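Local coordinates for 2-oxoglutarate dehydrogenase E3 component (Thermus thermophilus, PDB 2YQU), which probably oxidises protein-bound dihydrolipoyl groups with NAD+ through its bound FAD, as the E3 component of a 2-oxoacid dehydrogenase complex, at residues Y351-E354 and E355-Q359; H330-Y333 and Q334-P337; T54-R57 and I58-K62; T158-L161 and S162-E165. All blocks are in the same frame, centred on the assembly; numbering follows the deposited sequence.

Interaction 1 (Y351-E354 and E355-Q359)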
loop_
_atom_site.group_PDB
_atom_site.type_symbol
_atom_site.label_atom_id
_atom_site.label_comp_id
_atom_site.label_asym_id
_atom_site.label_seq_id
_atom_site.Cartn_x
_atom_site.Cartn_y
_atom_site.Cartn_z
ATOM N N TYR A 351 -3.308 -17.226 10.333
ATOM C CA TYR A 351 -2.975 -18.634 10.159
ATOM C C TYR A 351 -2.787 -18.998 8.693
ATOM O O TYR A 351 -3.502 -18.493 7.823
ATOM C CB TYR A 351 -4.075 -19.519 10.760
ATOM C CG TYR A 351 -4.104 -19.530 12.277
ATOM C CD1 TYR A 351 -5.273 -19.231 12.975
ATOM C CD2 TYR A 351 -2.964 -19.845 13.009
ATOM C CE1 TYR A 351 -5.299 -19.247 14.364
ATOM C CE2 TYR A 351 -2.977 -19.860 14.391
ATOM C CZ TYR A 351 -4.148 -19.566 15.062
ATOM O OH TYR A 351 -4.153 -19.580 16.440
ATOM N N THR A 352 -1.831 -19.889 8.433
ATOM C CA THR A 352 -1.700 -20.514 7.125
ATOM C C THR A 352 -2.713 -21.629 6.990
ATOM O O THR A 352 -3.279 -22.078 7.976
ATOM C CB THR A 352 -0.292 -21.104 6.913
ATOM O OG1 THR A 352 -0.062 -22.139 7.877
ATOM C CG2 THR A 352 0.820 -20.073 7.161
ATOM N N GLU A 353 -2.936 -22.068 5.757
ATOM C CA GLU A 353 -3.722 -23.267 5.493
ATOM C C GLU A 353 -3.171 -24.466 6.270
ATOM O O GLU A 353 -3.939 -25.257 6.794
ATOM C CB GLU A 353 -3.742 -23.578 3.995
ATOM C CG GLU A 353 -4.565 -22.595 3.184
ATOM C CD GLU A 353 -5.100 -23.198 1.911
ATOM O OE1 GLU A 353 -5.700 -24.295 1.991
ATOM O OE2 GLU A 353 -4.933 -22.569 0.842
ATOM N N GLU A 354 -1.848 -24.558 6.376
ATOM C CA GLU A 354 -1.179 -25.659 7.084
ATOM C C GLU A 354 -1.561 -25.667 8.558
ATOM O O GLU A 354 -1.872 -26.720 9.115
ATOM C CB GLU A 354 0.344 -25.566 6.937
ATOM C CG GLU A 354 0.863 -25.948 5.558
ATOM C CD GLU A 354 0.454 -24.946 4.496
ATOM O OE1 GLU A 354 0.862 -23.770 4.618
ATOM O OE2 GLU A 354 -0.300 -25.323 3.566
ATOM N N GLU A 355 -1.563 -24.485 9.172
ATOM C CA GLU A 355 -1.917 -24.347 10.580
ATOM C C GLU A 355 -3.400 -24.638 10.813
ATOM O O GLU A 355 -3.743 -25.293 11.787
ATOM C CB GLU A 355 -1.539 -22.960 11.111
ATOM C CG GLU A 355 -0.033 -22.758 11.205
ATOM C CD GLU A 355 0.381 -21.325 11.478
ATOM O OE1 GLU A 355 1.252 -21.116 12.345
ATOM O OE2 GLU A 355 -0.149 -20.401 10.834
ATOM N N LEU A 356 -4.271 -24.177 9.917
ATOM C CA LEU A 356 -5.703 -24.435 10.041
ATOM C C LEU A 356 -6.002 -25.931 9.936
ATOM O O LEU A 356 -6.763 -26.463 10.737
ATOM C CB LEU A 356 -6.497 -23.673 8.967
ATOM C CG LEU A 356 -6.429 -22.140 9.010
ATOM C CD1 LEU A 356 -7.355 -21.534 7.966
ATOM C CD2 LEU A 356 -6.755 -21.602 10.396
ATOM N N LYS A 357 -5.393 -26.600 8.957
ATOM C CA LYS A 357 -5.579 -28.037 8.771
ATOM C C LYS A 357 -5.109 -28.810 9.997
ATOM O O LYS A 357 -5.768 -29.752 10.419
ATOM C CB LYS A 357 -4.823 -28.543 7.543
ATOM C CG LYS A 357 -5.420 -28.145 6.206
ATOM C CD LYS A 357 -4.372 -28.335 5.115
ATOM C CE LYS A 357 -4.935 -28.258 3.714
ATOM N NZ LYS A 357 -3.882 -28.646 2.725
ATOM N N ALA A 358 -3.978 -28.401 10.568
ATOM C CA ALA A 358 -3.416 -29.056 11.750
ATOM C C ALA A 358 -4.322 -28.888 12.975
ATOM O O ALA A 358 -4.417 -29.791 13.809
ATOM C CB ALA A 358 -2.016 -28.507 12.046
ATOM N N GLN A 359 -4.996 -27.740 13.057
ATOM C CA GLN A 359 -5.889 -27.425 14.178
ATOM C C GLN A 359 -7.314 -27.924 13.964
ATOM O O GLN A 359 -8.157 -27.769 14.850
ATOM C CB GLN A 359 -5.927 -25.916 14.429
ATOM C CG GLN A 359 -4.643 -25.360 15.007
ATOM C CD GLN A 359 -4.714 -23.870 15.267
ATOM O OE1 GLN A 359 -4.519 -23.430 16.398
ATOM N NE2 GLN A 359 -4.973 -23.083 14.218
HETATM O O HOH W 1 -2.363 -21.234 17.615
HETATM O O HOH W 2 -1.146 -27.820 3.100
#
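From T352 the chain enters helix 353-359, where L356 N, K357 N and A358 N bond back to T352 O, E353 O and E354 O. T352 stands at the N-cap. Its OG1, turned between its own backbone N and carbonyl carbon (chi1 63°), accepts from E355 N at 3.1 Å. E355 reaches back along an extended chain, and its OE2 accepts from T352 N at 3.0 Å through the anti lone pair, nearly straight (168°). The E355 carboxylate stands almost upright to the Y351 ring, with OE2 at the ring edge 3.6 Å from CD2. One face of that ring carries the Q359 amide: NE2 sits over the centre, 3.7 Å from CZ, and the amide plane is steeply inclined to the ring. A water joins Y351 OH to Q359 OE1, weakly at the latter. L356 CD2 presses on Y351 CB at 3.4 Å, while the leucine also packs on L398 and L389 of the antiparallel sheet. E353 turns to K387 and Y363, and E354 OE1 to L208 N. Reciprocal bonding between T352 and E355 is a capping box, here starting the helix between strands 345-350 and 363-369 of the dimerisation domain.

Interaction 2 (H330-Y333 and Q334-P337); sequences HVDY and QAIP
V331 and I336 meet through their methyl ends, CG1 to CD1 at 3.9 Å, and the Y333 ring lies over the valine, with V331 CG1 above the centre of one face. Y333 and I336 run side by side in the same direction, the ring atom CD1 3.9 Å from I336 CD1. I336 continues inward onto H311 and L309, whereas Y333 OH bonds to E316 and R305. D332 has its CG swung opposite the backbone N (chi1 -173°), which brings the carboxylate back over the turn: OD1 accepts a weak bond from Q334 N at 3.2 Å, bent to 128°, and OD2 lies against A335 CB. With an alanine here, Q334 N would probably be left without its weak side-chain acceptor and A335 CB without the carboxylate that lies against it. The backbone turn is closed by A335 N to D332 O at 3.2 Å, with the donor well above the carbonyl plane, and by a weak bond from I336 N to Y333 O. A335 and I336 also pack on P431 of the second subunit. This 3-10 turn belongs to the connection from helix 310-326, whose start lies by the FAD, to strand 338-340, an outer strand of the dimerisation domain's antiparallel sheet.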
loop_
_atom_site.group_PDB
_atom_site.type_symbol
_atom_site.label_atom_id
_atom_site.label_comp_id
_atom_site.label_asym_id
_atom_site.label_seq_id
_atom_site.Cartn_x
_atom_site.Cartn_y
_atom_site.Cartn_z
ATOM N N HIS A 330 -1.770 -7.191 26.291
ATOM C CA HIS A 330 -2.111 -8.228 25.324
ATOM C C HIS A 330 -1.551 -7.890 23.948
ATOM O O HIS A 330 -1.562 -6.738 23.522
ATOM C CB HIS A 330 -3.639 -8.405 25.279
ATOM C CG HIS A 330 -4.146 -9.159 24.089
ATOM N ND1 HIS A 330 -4.402 -10.513 24.120
ATOM C CD2 HIS A 330 -4.470 -8.743 22.842
ATOM C CE1 HIS A 330 -4.856 -10.899 22.940
ATOM N NE2 HIS A 330 -4.906 -9.845 22.146
ATOM N N VAL A 331 -1.020 -8.908 23.281
ATOM C CA VAL A 331 -0.598 -8.801 21.900
ATOM C C VAL A 331 -1.485 -9.711 21.069
ATOM O O VAL A 331 -1.714 -10.864 21.427
ATOM C CB VAL A 331 0.860 -9.248 21.713
ATOM C CG1 VAL A 331 1.250 -9.184 20.232
ATOM C CG2 VAL A 331 1.786 -8.379 22.566
ATOM N N ASP A 332 -1.984 -9.186 19.960
ATOM C CA ASP A 332 -2.745 -9.998 19.035
ATOM C C ASP A 332 -1.782 -10.587 18.027
ATOM O O ASP A 332 -1.503 -9.965 17.008
ATOM C CB ASP A 332 -3.809 -9.169 18.328
ATOM C CG ASP A 332 -4.722 -10.019 17.485
ATOM O OD1 ASP A 332 -4.458 -11.240 17.361
ATOM O OD2 ASP A 332 -5.731 -9.556 16.919
ATOM N N TYR A 333 -1.275 -11.783 18.316
ATOM C CA TYR A 333 -0.297 -12.438 17.432
ATOM C C TYR A 333 -0.873 -12.761 16.051
ATOM O O TYR A 333 -0.139 -12.792 15.067
ATOM C CB TYR A 333 0.286 -13.689 18.105
ATOM C CG TYR A 333 1.139 -13.314 19.294
ATOM C CD1 TYR A 333 2.417 -12.795 19.113
ATOM C CD2 TYR A 333 0.650 -13.420 20.587
ATOM C CE1 TYR A 333 3.190 -12.408 20.196
ATOM C CE2 TYR A 333 1.428 -13.036 21.682
ATOM C CZ TYR A 333 2.689 -12.530 21.471
ATOM O OH TYR A 333 3.469 -12.146 22.544
ATOM N N GLN A 334 -2.184 -12.961 15.978
ATOM C CA GLN A 334 -2.856 -13.273 14.703
ATOM C C GLN A 334 -2.971 -12.089 13.735
ATOM O O GLN A 334 -3.318 -12.272 12.559
ATOM C CB GLN A 334 -4.258 -13.820 14.979
ATOM C CG GLN A 334 -4.256 -15.091 15.785
ATOM C CD GLN A 334 -3.326 -16.121 15.204
ATOM O OE1 GLN A 334 -3.556 -16.611 14.093
ATOM N NE2 GLN A 334 -2.254 -16.435 15.928
ATOM N N ALA A 335 -2.695 -10.884 14.221
ATOM C CA ALA A 335 -2.767 -9.684 13.394
ATOM C C ALA A 335 -1.388 -9.148 13.013
ATOM O O ALA A 335 -1.287 -8.063 12.453
ATOM C CB ALA A 335 -3.576 -8.612 14.106
ATOM N N ILE A 336 -0.331 -9.898 13.345
ATOM C CA ILE A 336 1.039 -9.482 13.056
ATOM C C ILE A 336 1.463 -10.013 11.691
ATOM O O ILE A 336 1.614 -11.229 11.525
ATOM C CB ILE A 336 2.006 -10.011 14.149
ATOM C CG1 ILE A 336 1.728 -9.287 15.465
ATOM C CG2 ILE A 336 3.463 -9.831 13.720
ATOM C CD1 ILE A 336 2.585 -9.783 16.649
ATOM N N PRO A 337 1.675 -9.124 10.720
ATOM C CA PRO A 337 2.133 -9.557 9.396
ATOM C C PRO A 337 3.605 -9.924 9.369
ATOM O O PRO A 337 4.410 -9.379 10.132
ATOM C CB PRO A 337 1.905 -8.325 8.529
ATOM C CG PRO A 337 2.031 -7.195 9.455
ATOM C CD PRO A 337 1.493 -7.663 10.770
HETATM O O HOH W 3 0.027 -13.265 12.139
#

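Interaction 3 (T54-R57 and I58-K62); sequences TTER and IYEAK
E56 and E60, one helical turn apart, touch through E56 OE2 and E60 CG at 3.9 Å; their side chains are set obliquely and their carboxylate planes are 75° apart. E56 holds CG opposite its backbone N (chi1 -165°) and then bends, which carries the carboxylate over one face of the R57 guanidinium, offset toward the rim. R57 NH1 lies 3.0 Å from E56 OE2, but the oxygen is far out of the guanidinium plane, making this salt bridge one of charge alone. Beneath them runs regular alpha-helical bonding: I58 N, Y59 N, E60 N and A61 N donate to T54 O, T55 O, E56 O and R57 O, the shortest being Y59 N to T55 O at 2.8 Å. Side-chain carbons lie along the same carbonyls, with I58 CG1 at 3.4 Å from T54 O and Y59 CB at 3.3 Å from T55 O. All this belongs to helix 45-63, which begins at C45 of the C40-C45 disulfide, the redox-active pair of this flavoprotein family. Further out, E53 OE2 forms a second salt bridge in the same chain, to R57 NH2, while T54 OG1 and T55 OG1 bond to the carbonyls of A50 and L51 and T55 OG1 is also hydrogen-bonded to R188 NH1 of helix 177-188. I58 and T54 rest on L80 of helix 77-102 and on L66 of the second subunit. R57 lies close to its own counterpart and to R406 of that subunit; the negative charges of E53 and E56 probably temper the gathering of arginines at this interface.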
loop_
_atom_site.group_PDB
_atom_site.type_symbol
_atom_site.label_atom_id
_atom_site.label_comp_id
_atom_site.label_asym_id
_atom_site.label_seq_id
_atom_site.Cartn_x
_atom_site.Cartn_y
_atom_site.Cartn_z
ATOM N N THR A 54 16.352 0.557 -3.312
ATOM C CA THR A 54 17.216 1.197 -4.300
ATOM C C THR A 54 17.632 0.243 -5.406
ATOM O O THR A 54 17.626 0.623 -6.569
ATOM C CB THR A 54 18.471 1.828 -3.644
ATOM O OG1 THR A 54 19.095 0.900 -2.744
ATOM C CG2 THR A 54 18.090 3.022 -2.784
ATOM N N THR A 55 17.990 -0.992 -5.056
ATOM C CA THR A 55 18.394 -1.958 -6.081
ATOM C C THR A 55 17.208 -2.336 -6.937
ATOM O O THR A 55 17.370 -2.633 -8.110
ATOM C CB THR A 55 19.040 -3.234 -5.501
ATOM O OG1 THR A 55 18.198 -3.814 -4.496
ATOM C CG2 THR A 55 20.356 -2.910 -4.810
ATOM N N GLU A 56 16.011 -2.323 -6.358
ATOM C CA GLU A 56 14.821 -2.658 -7.126
ATOM C C GLU A 56 14.640 -1.674 -8.286
ATOM O O GLU A 56 14.347 -2.091 -9.400
ATOM C CB GLU A 56 13.571 -2.664 -6.246
ATOM C CG GLU A 56 12.380 -3.348 -6.897
ATOM C CD GLU A 56 11.263 -2.392 -7.240
ATOM O OE1 GLU A 56 10.118 -2.628 -6.788
ATOM O OE2 GLU A 56 11.524 -1.407 -7.964
ATOM N N ARG A 57 14.814 -0.383 -8.012
ATOM C CA ARG A 57 14.698 0.657 -9.046
ATOM C C ARG A 57 15.771 0.469 -10.111
ATOM O O ARG A 57 15.502 0.567 -11.307
ATOM C CB ARG A 57 14.840 2.056 -8.433
ATOM C CG ARG A 57 13.536 2.722 -8.080
ATOM C CD ARG A 57 12.868 2.144 -6.876
ATOM N NE ARG A 57 11.516 1.642 -7.147
ATOM C CZ ARG A 57 10.804 0.915 -6.283
ATOM N NH1 ARG A 57 9.585 0.503 -6.616
ATOM N NH2 ARG A 57 11.308 0.573 -5.091
ATOM N N ILE A 58 16.990 0.212 -9.658
ATOM C CA ILE A 58 18.121 -0.029 -10.551
ATOM C C ILE A 58 17.837 -1.227 -11.458
ATOM O O ILE A 58 18.018 -1.145 -12.676
ATOM C CB ILE A 58 19.412 -0.233 -9.721
ATOM C CG1 ILE A 58 19.864 1.102 -9.146
ATOM C CG2 ILE A 58 20.543 -0.851 -10.560
ATOM C CD1 ILE A 58 20.812 0.984 -7.987
ATOM N N TYR A 59 17.359 -2.316 -10.865
ATOM C CA TYR A 59 17.126 -3.559 -11.585
ATOM C C TYR A 59 16.072 -3.358 -12.666
ATOM O O TYR A 59 16.257 -3.815 -13.791
ATOM C CB TYR A 59 16.681 -4.663 -10.623
ATOM C CG TYR A 59 16.675 -6.064 -11.208
ATOM C CD1 TYR A 59 17.815 -6.602 -11.805
ATOM C CD2 TYR A 59 15.532 -6.857 -11.147
ATOM C CE1 TYR A 59 17.813 -7.895 -12.340
ATOM C CE2 TYR A 59 15.521 -8.150 -11.669
ATOM C CZ TYR A 59 16.665 -8.663 -12.263
ATOM O OH TYR A 59 16.663 -9.941 -12.785
ATOM N N GLU A 60 14.984 -2.663 -12.335
ATOM C CA GLU A 60 13.898 -2.449 -13.301
ATOM C C GLU A 60 14.367 -1.596 -14.481
ATOM O O GLU A 60 14.001 -1.870 -15.619
ATOM C CB GLU A 60 12.667 -1.796 -12.652
ATOM C CG GLU A 60 11.897 -2.680 -11.673
ATOM C CD GLU A 60 11.315 -3.935 -12.302
ATOM O OE1 GLU A 60 11.368 -5.003 -11.655
ATOM O OE2 GLU A 60 10.804 -3.861 -13.440
ATOM N N ALA A 61 15.175 -0.576 -14.205
ATOM C CA ALA A 61 15.718 0.289 -15.256
ATOM C C ALA A 61 16.677 -0.494 -16.168
ATOM O O ALA A 61 16.731 -0.252 -17.374
ATOM C CB ALA A 61 16.415 1.499 -14.654
ATOM N N LYS A 62 17.409 -1.446 -15.593
ATOM C CA LYS A 62 18.312 -2.303 -16.368
ATOM C C LYS A 62 17.547 -3.256 -17.290
ATOM O O LYS A 62 17.962 -3.498 -18.422
ATOM C CB LYS A 62 19.231 -3.103 -15.439
ATOM C CG LYS A 62 20.343 -2.278 -14.838
ATOM C CD LYS A 62 21.071 -3.047 -13.751
ATOM C CE LYS A 62 22.353 -2.334 -13.330
ATOM N NZ LYS A 62 23.407 -2.424 -14.378
#

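Interaction 4 (T158-L161 and S162-E165); sequences TEAL and SFPE
Residues 158-160 form the weakly bonded end of a short helix, and the chain leaves it through a tight turn in which S162 N donates to E159 O at 3.1 Å from well above the carbonyl plane. L161 N returns to T158 O only weakly. Past this turn the F163 side chain folds back against the last helical residues, at A160, its CG opposite the carbonyl carbon (chi1 -72°). The ring lays one face on the backbone of A160: A160 CA stands 3.9 Å from the ring centroid and 17° off the normal, a CH-pi contact. The methyl follows, A160 CB lying 3.9 Å from F163 CZ. A serine in place of F163 would probably leave A160 without its aromatic cover and open a gap beside W186, whose ring meets that of F163 at about 50°. Two waters bridge the turn. One donates to T158 O at 2.6 Å and bonds S162 OG; the other donates to E159 O and, weakly, to S162 O. E159 OE2 bonds T156, while A160 O and L161 O accept from W186 NE1 and K84 NZ. L161 packs on P47, S48 and L51 of helix 45-63, its side chain about 5 Å from the bound FAD. The turn thus links strand 154-155 with strand 169-173 of the parallel sheet in the probable NAD-binding domain, whose Rossmann-type glycine motif lies near A160.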
loop_
_atom_site.group_PDB
_atom_site.type_symbol
_atom_site.label_atom_id
_atom_site.label_comp_id
_atom_site.label_asym_id
_atom_site.label_seq_id
_atom_site.Cartn_x
_atom_site.Cartn_y
_atom_site.Cartn_z
ATOM N N THR A 158 25.320 -9.195 8.432
ATOM C CA THR A 158 25.917 -7.881 8.646
ATOM C C THR A 158 26.917 -7.503 7.550
ATOM O O THR A 158 26.892 -6.381 7.039
ATOM C CB THR A 158 26.604 -7.838 10.020
ATOM O OG1 THR A 158 25.610 -7.953 11.050
ATOM C CG2 THR A 158 27.234 -6.490 10.266
ATOM N N GLU A 159 27.787 -8.445 7.206
ATOM C CA GLU A 159 28.834 -8.205 6.222
ATOM C C GLU A 159 28.248 -8.220 4.818
ATOM O O GLU A 159 28.753 -7.550 3.920
ATOM C CB GLU A 159 29.930 -9.260 6.347
ATOM C CG GLU A 159 30.723 -9.171 7.636
ATOM C CD GLU A 159 30.008 -9.730 8.863
ATOM O OE1 GLU A 159 30.150 -9.148 9.963
ATOM O OE2 GLU A 159 29.327 -10.762 8.757
ATOM N N ALA A 160 27.163 -8.966 4.646
ATOM C CA ALA A 160 26.475 -9.028 3.361
ATOM C C ALA A 160 25.753 -7.725 3.011
ATOM O O ALA A 160 25.378 -7.521 1.865
ATOM C CB ALA A 160 25.509 -10.188 3.330
ATOM N N LEU A 161 25.550 -6.854 3.990
ATOM C CA LEU A 161 25.011 -5.516 3.742
ATOM C C LEU A 161 26.057 -4.539 3.196
ATOM O O LEU A 161 25.703 -3.429 2.776
ATOM C CB LEU A 161 24.436 -4.934 5.030
ATOM C CG LEU A 161 23.227 -5.659 5.617
ATOM C CD1 LEU A 161 23.064 -5.292 7.087
ATOM C CD2 LEU A 161 21.983 -5.312 4.820
ATOM N N SER A 162 27.326 -4.954 3.191
ATOM C CA SER A 162 28.452 -4.050 2.976
ATOM C C SER A 162 29.589 -4.670 2.160
ATOM O O SER A 162 30.748 -4.307 2.360
ATOM C CB SER A 162 29.031 -3.606 4.327
ATOM O OG SER A 162 28.038 -3.021 5.150
ATOM N N PHE A 163 29.286 -5.597 1.259
ATOM C CA PHE A 163 30.339 -6.150 0.400
ATOM C C PHE A 163 31.046 -4.983 -0.310
ATOM O O PHE A 163 30.383 -4.076 -0.822
ATOM C CB PHE A 163 29.789 -7.128 -0.643
ATOM C CG PHE A 163 29.335 -8.463 -0.085
ATOM C CD1 PHE A 163 28.186 -9.069 -0.583
ATOM C CD2 PHE A 163 30.061 -9.133 0.890
ATOM C CE1 PHE A 163 27.751 -10.297 -0.100
ATOM C CE2 PHE A 163 29.633 -10.361 1.378
ATOM C CZ PHE A 163 28.478 -10.950 0.874
ATOM N N PRO A 164 32.380 -4.997 -0.328
ATOM C CA PRO A 164 33.166 -3.931 -0.977
ATOM C C PRO A 164 33.117 -3.927 -2.522
ATOM O O PRO A 164 33.543 -2.953 -3.148
ATOM C CB PRO A 164 34.593 -4.187 -0.465
ATOM C CG PRO A 164 34.629 -5.646 -0.111
ATOM C CD PRO A 164 33.239 -6.023 0.295
ATOM N N GLU A 165 32.629 -5.013 -3.108
ATOM C CA GLU A 165 32.271 -5.072 -4.523
ATOM C C GLU A 165 31.175 -6.112 -4.715
ATOM O O GLU A 165 30.891 -6.895 -3.809
ATOM C CB GLU A 165 33.498 -5.409 -5.388
ATOM C CG GLU A 165 34.065 -6.811 -5.200
ATOM C CD GLU A 165 34.896 -6.974 -3.935
ATOM O OE1 GLU A 165 34.654 -7.952 -3.200
ATOM O OE2 GLU A 165 35.790 -6.140 -3.668
HETATM O O HOH W 4 26.853 -3.962 7.951
HETATM O O HOH W 5 31.477 -7.326 3.647
#

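All four contacts are local and partly buried. Interaction 1 has the most exposed residues, four of nine touching, against one in 4 and none in 2 and 3; half of those in 3 and 4 are buried. Interaction 1 lies in the dimerisation domain and touches interaction 2, in the connection from helix 310-326 to strand 338-340, where Y351 CZ meets Q334 OE1 at 3.2 Å. Interactions 3 and 4, centres about 19 Å apart, both involve helix 45-63. Interactions 2 and 3 touch the second subunit; 1 and 4 do not. Chemistry differs accordingly: reciprocal capping in 1, a valine methyl over a tyrosine face and a weakly bonded 3-10 turn in 2, helix charges facing the partner subunit in 3, CH-pi in 4.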